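Long-range contact in putative Transcriptional Regulator (Rhodococcus sp., PDB 2IA2), which probably regulates transcription as an IclR-family protein, pairing a DNA-binding helix-turn-helix domain with a C-terminal domain of the GAF clan, the family's effector-binding part: residues Q173-T181 against L201-L209. Sequence-based numbering, arbitrary orientation.
Sequences QRLTERTIT and LDQELEAGL
T176 and T179 reach the backbone of 201-209 through first torsions of opposite sign. T176 has chi1 73°, which sets OG1 between its own N and carbonyl carbon; T179 has chi1 -51°, which swings OG1 back beside its N. Each hydroxyl donates to a successive carbonyl: T176 OG1 lies 2.7 Å from Q203 O, in the carbonyl plane and on a lone pair, whereas T179 OG1 lies 2.7 Å from E204 O but is tilted from that plane. Both oxygens also accept within their own loop, T176 OG1 from R178 N, forming an ST turn, and T179 OG1 from T176 N, so the type I turn T176-T179 is braced by the same atoms that bind across. E204 sends an extended side chain past R178 O to I180, where I180 N meets OE1 at 2.9 Å in a nearly straight bond (176°), approaching from above the carboxylate plane. OE1 also forms a salt bridge with R152 of helix 149-156. At the exposed side, R178 bends about its CG-CD bond and brings NH2 to D202 OD2 (3.0 Å), while a water joins its NE to D202 O; R210 takes the other carboxylate oxygen. L175 and L205 lie side by side, CD1 to CD1 4.0 Å. The contact thus joins the loop between helices 160-169 and 183-196 to the turn leaving edge strand 199-202 of the six-stranded antiparallel sheet. Its chemistry is predominantly polar: side chains satisfy the carbonyls of Q203 and E204, and the buried E204 carboxylate, paired with R152, is probably stabilised as an anion.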
ATOM      1  N   GLN A 173      22.739  17.246  27.226  1.00 56.53           N
ATOM      2  CA  GLN A 173      24.059  16.884  27.801  1.00 57.65           C
ATOM      3  C   GLN A 173      25.216  17.293  26.887  1.00 57.39           C
ATOM      4  O   GLN A 173      25.056  17.322  25.677  1.00 56.77           O
ATOM      5  CB  GLN A 173      24.147  15.386  28.070  1.00 57.26           C
ATOM      6  CG  GLN A 173      22.908  14.830  28.691  1.00 60.35           C
ATOM      7  CD  GLN A 173      23.168  13.590  29.489  1.00 64.47           C
ATOM      8  OE1 GLN A 173      23.539  12.538  28.949  1.00 66.47           O
ATOM      9  NE2 GLN A 173      22.959  13.692  30.795  1.00 66.78           N
ATOM     10  N   ARG A 174      26.374  17.619  27.460  1.00 58.65           N
ATOM     11  CA  ARG A 174      27.555  17.956  26.651  1.00 58.14           C
ATOM     12  C   ARG A 174      28.203  16.646  26.241  1.00 57.70           C
ATOM     13  O   ARG A 174      29.041  16.121  26.961  1.00 58.75           O
ATOM     14  CB  ARG A 174      28.541  18.821  27.439  1.00 59.53           C
ATOM     15  N   LEU A 175      27.794  16.092  25.105  1.00 55.62           N
ATOM     16  CA  LEU A 175      28.337  14.818  24.628  1.00 54.31           C
ATOM     17  C   LEU A 175      29.768  14.907  24.057  1.00 54.43           C
ATOM     18  O   LEU A 175      30.568  13.981  24.229  1.00 54.51           O
ATOM     19  CB  LEU A 175      27.377  14.176  23.597  1.00 52.80           C
ATOM     20  CG  LEU A 175      25.909  13.972  24.021  1.00 51.79           C
ATOM     21  CD1 LEU A 175      25.037  13.456  22.862  1.00 48.18           C
ATOM     22  CD2 LEU A 175      25.816  13.030  25.226  1.00 50.43           C
ATOM     23  N   THR A 176      30.057  15.989  23.331  1.00 54.36           N
ATOM     24  CA  THR A 176      31.391  16.265  22.765  1.00 54.62           C
ATOM     25  C   THR A 176      31.651  17.735  23.068  1.00 55.96           C
ATOM     26  O   THR A 176      30.746  18.407  23.586  1.00 55.84           O
ATOM     27  CB  THR A 176      31.453  16.036  21.213  1.00 54.18           C
ATOM     28  OG1 THR A 176      30.759  17.085  20.515  1.00 51.77           O
ATOM     29  CG2 THR A 176      30.854  14.715  20.835  1.00 52.63           C
ATOM     30  N   GLU A 177      32.832  18.255  22.721  1.00 56.97           N
ATOM     31  CA  GLU A 177      33.077  19.707  22.839  1.00 58.90           C
ATOM     32  C   GLU A 177      32.235  20.548  21.881  1.00 58.41           C
ATOM     33  O   GLU A 177      32.124  21.768  22.046  1.00 59.38           O
ATOM     34  CB  GLU A 177      34.581  20.065  22.706  1.00 60.02           C
ATOM     35  CG  GLU A 177      35.450  19.674  23.917  1.00 61.57           C
ATOM     36  N   ARG A 178      31.621  19.911  20.885  1.00 57.91           N
ATOM     37  CA  ARG A 178      30.795  20.664  19.912  1.00 57.47           C
ATOM     38  C   ARG A 178      29.300  20.533  20.043  1.00 55.61           C
ATOM     39  O   ARG A 178      28.577  21.115  19.252  1.00 55.37           O
ATOM     40  CB  ARG A 178      31.202  20.338  18.494  1.00 57.69           C
ATOM     41  CG  ARG A 178      32.658  20.583  18.291  1.00 62.50           C
ATOM     42  CD  ARG A 178      33.097  19.864  17.082  1.00 68.98           C
ATOM     43  NE  ARG A 178      32.609  20.549  15.896  1.00 71.88           N
ATOM     44  CZ  ARG A 178      33.355  21.359  15.167  1.00 72.87           C
ATOM     45  NH1 ARG A 178      34.612  21.575  15.512  1.00 74.19           N
ATOM     46  NH2 ARG A 178      32.843  21.934  14.099  1.00 74.03           N
ATOM     47  N   THR A 179      28.833  19.775  21.023  1.00 54.57           N
ATOM     48  CA  THR A 179      27.408  19.615  21.224  1.00 53.19           C
ATOM     49  C   THR A 179      26.791  20.968  21.581  1.00 54.49           C
ATOM     50  O   THR A 179      27.270  21.658  22.478  1.00 54.46           O
ATOM     51  CB  THR A 179      27.080  18.591  22.340  1.00 52.47           C
ATOM     52  OG1 THR A 179      27.794  17.383  22.110  1.00 48.11           O
ATOM     53  CG2 THR A 179      25.575  18.302  22.364  1.00 50.95           C
ATOM     54  N   ILE A 180      25.739  21.341  20.849  1.00 55.09           N
ATOM     55  CA  ILE A 180      24.924  22.508  21.184  1.00 56.47           C
ATOM     56  C   ILE A 180      24.454  22.365  22.622  1.00 58.08           C
ATOM     57  O   ILE A 180      24.028  21.279  23.071  1.00 57.86           O
ATOM     58  CB  ILE A 180      23.723  22.644  20.258  1.00 55.58           C
ATOM     59  CG1 ILE A 180      24.161  23.243  18.925  1.00 55.87           C
ATOM     60  CG2 ILE A 180      22.619  23.469  20.907  1.00 56.40           C
ATOM     61  CD1 ILE A 180      23.014  23.365  17.892  1.00 54.38           C
ATOM     62  N   THR A 181      24.541  23.463  23.356  1.00 59.92           N
ATOM     63  CA  THR A 181      24.290  23.382  24.770  1.00 61.49           C
ATOM     64  C   THR A 181      23.107  24.205  25.295  1.00 62.14           C
ATOM     65  O   THR A 181      22.693  24.025  26.439  1.00 62.99           O
ATOM     66  CB  THR A 181      25.582  23.662  25.547  1.00 62.91           C
ATOM     67  OG1 THR A 181      25.622  22.801  26.702  1.00 63.77           O
ATOM     68  CG2 THR A 181      25.739  25.187  25.876  1.00 64.04           C
ATOM     69  N   LEU A 201      25.013  17.374  10.875  1.00 33.16           N
ATOM     70  CA  LEU A 201      25.477  17.303  12.229  1.00 35.32           C
ATOM     71  C   LEU A 201      26.941  17.022  12.247  1.00 35.58           C
ATOM     72  O   LEU A 201      27.362  16.031  11.755  1.00 35.77           O
ATOM     73  CB  LEU A 201      24.725  16.246  12.999  1.00 35.12           C
ATOM     74  CG  LEU A 201      24.775  16.453  14.482  1.00 38.30           C
ATOM     75  CD1 LEU A 201      23.453  16.275  15.059  1.00 39.35           C
ATOM     76  CD2 LEU A 201      25.778  15.554  15.094  1.00 39.71           C
ATOM     77  N   ASP A 202      27.709  17.948  12.781  1.00 37.13           N
ATOM     78  CA  ASP A 202      29.163  17.904  12.713  1.00 37.38           C
ATOM     79  C   ASP A 202      29.731  17.607  14.083  1.00 37.58           C
ATOM     80  O   ASP A 202      29.953  18.486  14.870  1.00 38.72           O
ATOM     81  CB  ASP A 202      29.727  19.213  12.200  1.00 38.73           C
ATOM     82  CG  ASP A 202      31.237  19.186  12.058  1.00 41.49           C
ATOM     83  OD1 ASP A 202      31.828  18.129  12.091  1.00 40.00           O
ATOM     84  OD2 ASP A 202      31.826  20.241  11.902  1.00 44.89           O
ATOM     85  N   GLN A 203      29.891  16.336  14.360  1.00 37.06           N
ATOM     86  CA  GLN A 203      30.566  15.840  15.581  1.00 38.34           C
ATOM     87  C   GLN A 203      29.976  16.286  16.929  1.00 38.96           C
ATOM     88  O   GLN A 203      30.716  16.526  17.873  1.00 40.75           O
ATOM     89  CB  GLN A 203      32.082  16.126  15.536  1.00 38.78           C
ATOM     90  CG  GLN A 203      32.677  16.014  14.148  1.00 37.89           C
ATOM     91  CD  GLN A 203      34.155  16.238  14.116  1.00 41.49           C
ATOM     92  OE1 GLN A 203      34.885  15.610  14.868  1.00 46.29           O
ATOM     93  NE2 GLN A 203      34.616  17.094  13.208  1.00 38.71           N
ATOM     94  N   GLU A 204      28.648  16.366  17.018  1.00 39.11           N
ATOM     95  CA  GLU A 204      27.988  16.690  18.283  1.00 39.04           C
ATOM     96  C   GLU A 204      27.610  15.426  19.059  1.00 38.88           C
ATOM     97  O   GLU A 204      27.299  15.491  20.264  1.00 39.34           O
ATOM     98  CB  GLU A 204      26.743  17.526  18.038  1.00 39.44           C
ATOM     99  CG  GLU A 204      27.045  18.912  17.461  1.00 39.10           C
ATOM    100  CD  GLU A 204      25.820  19.803  17.428  1.00 41.03           C
ATOM    101  OE1 GLU A 204      25.102  19.857  18.441  1.00 42.10           O
ATOM    102  OE2 GLU A 204      25.578  20.465  16.409  1.00 40.90           O
ATOM    103  N   LEU A 205      27.645  14.290  18.366  1.00 36.59           N
ATOM    104  CA  LEU A 205      27.286  13.009  18.972  1.00 36.37           C
ATOM    105  C   LEU A 205      28.581  12.321  19.399  1.00 36.51           C
ATOM    106  O   LEU A 205      28.763  11.955  20.564  1.00 36.62           O
ATOM    107  CB  LEU A 205      26.475  12.132  17.997  1.00 34.40           C
ATOM    108  CG  LEU A 205      25.963  10.768  18.504  1.00 35.70           C
ATOM    109  CD1 LEU A 205      25.107  10.870  19.768  1.00 34.56           C
ATOM    110  CD2 LEU A 205      25.202  10.052  17.377  1.00 33.55           C
ATOM    111  N   GLU A 206      29.496  12.194  18.452  1.00 36.01           N
ATOM    112  CA  GLU A 206      30.776  11.569  18.730  1.00 36.85           C
ATOM    113  C   GLU A 206      31.843  12.310  17.927  1.00 36.20           C
ATOM    114  O   GLU A 206      31.601  12.740  16.791  1.00 35.46           O
ATOM    115  CB  GLU A 206      30.664  10.075  18.362  1.00 37.13           C
ATOM    116  CG  GLU A 206      31.760   9.205  18.880  1.00 40.97           C
ATOM    117  CD  GLU A 206      31.385   7.752  18.852  1.00 44.88           C
ATOM    118  OE1 GLU A 206      30.691   7.281  19.773  1.00 47.96           O
ATOM    119  OE2 GLU A 206      31.780   7.064  17.902  1.00 48.21           O
ATOM    120  N   ALA A 207      33.021  12.507  18.518  1.00 36.92           N
ATOM    121  CA  ALA A 207      34.096  13.236  17.830  1.00 36.55           C
ATOM    122  C   ALA A 207      34.520  12.439  16.589  1.00 35.45           C
ATOM    123  O   ALA A 207      34.578  11.242  16.636  1.00 32.72           O
ATOM    124  CB  ALA A 207      35.312  13.453  18.769  1.00 38.60           C
ATOM    125  N   GLY A 208      34.827  13.120  15.488  1.00 35.54           N
ATOM    126  CA  GLY A 208      35.231  12.402  14.275  1.00 35.22           C
ATOM    127  C   GLY A 208      34.071  11.833  13.454  1.00 33.67           C
ATOM    128  O   GLY A 208      34.303  11.150  12.461  1.00 33.54           O
ATOM    129  N   LEU A 209      32.832  12.072  13.873  1.00 33.68           N
ATOM    130  CA  LEU A 209      31.672  11.500  13.135  1.00 32.64           C
ATOM    131  C   LEU A 209      30.787  12.582  12.607  1.00 32.60           C
ATOM    132  O   LEU A 209      30.428  13.485  13.343  1.00 34.80           O
ATOM    133  CB  LEU A 209      30.837  10.554  14.036  1.00 32.22           C
ATOM    134  CG  LEU A 209      29.462  10.009  13.574  1.00 31.28           C
ATOM    135  CD1 LEU A 209      29.619   9.034  12.420  1.00 30.81           C
ATOM    136  CD2 LEU A 209      28.870   9.276  14.686  1.00 30.33           C
TER
HETATM  137  O   HOH W   1      29.739  21.307  14.986  1.00 56.24           O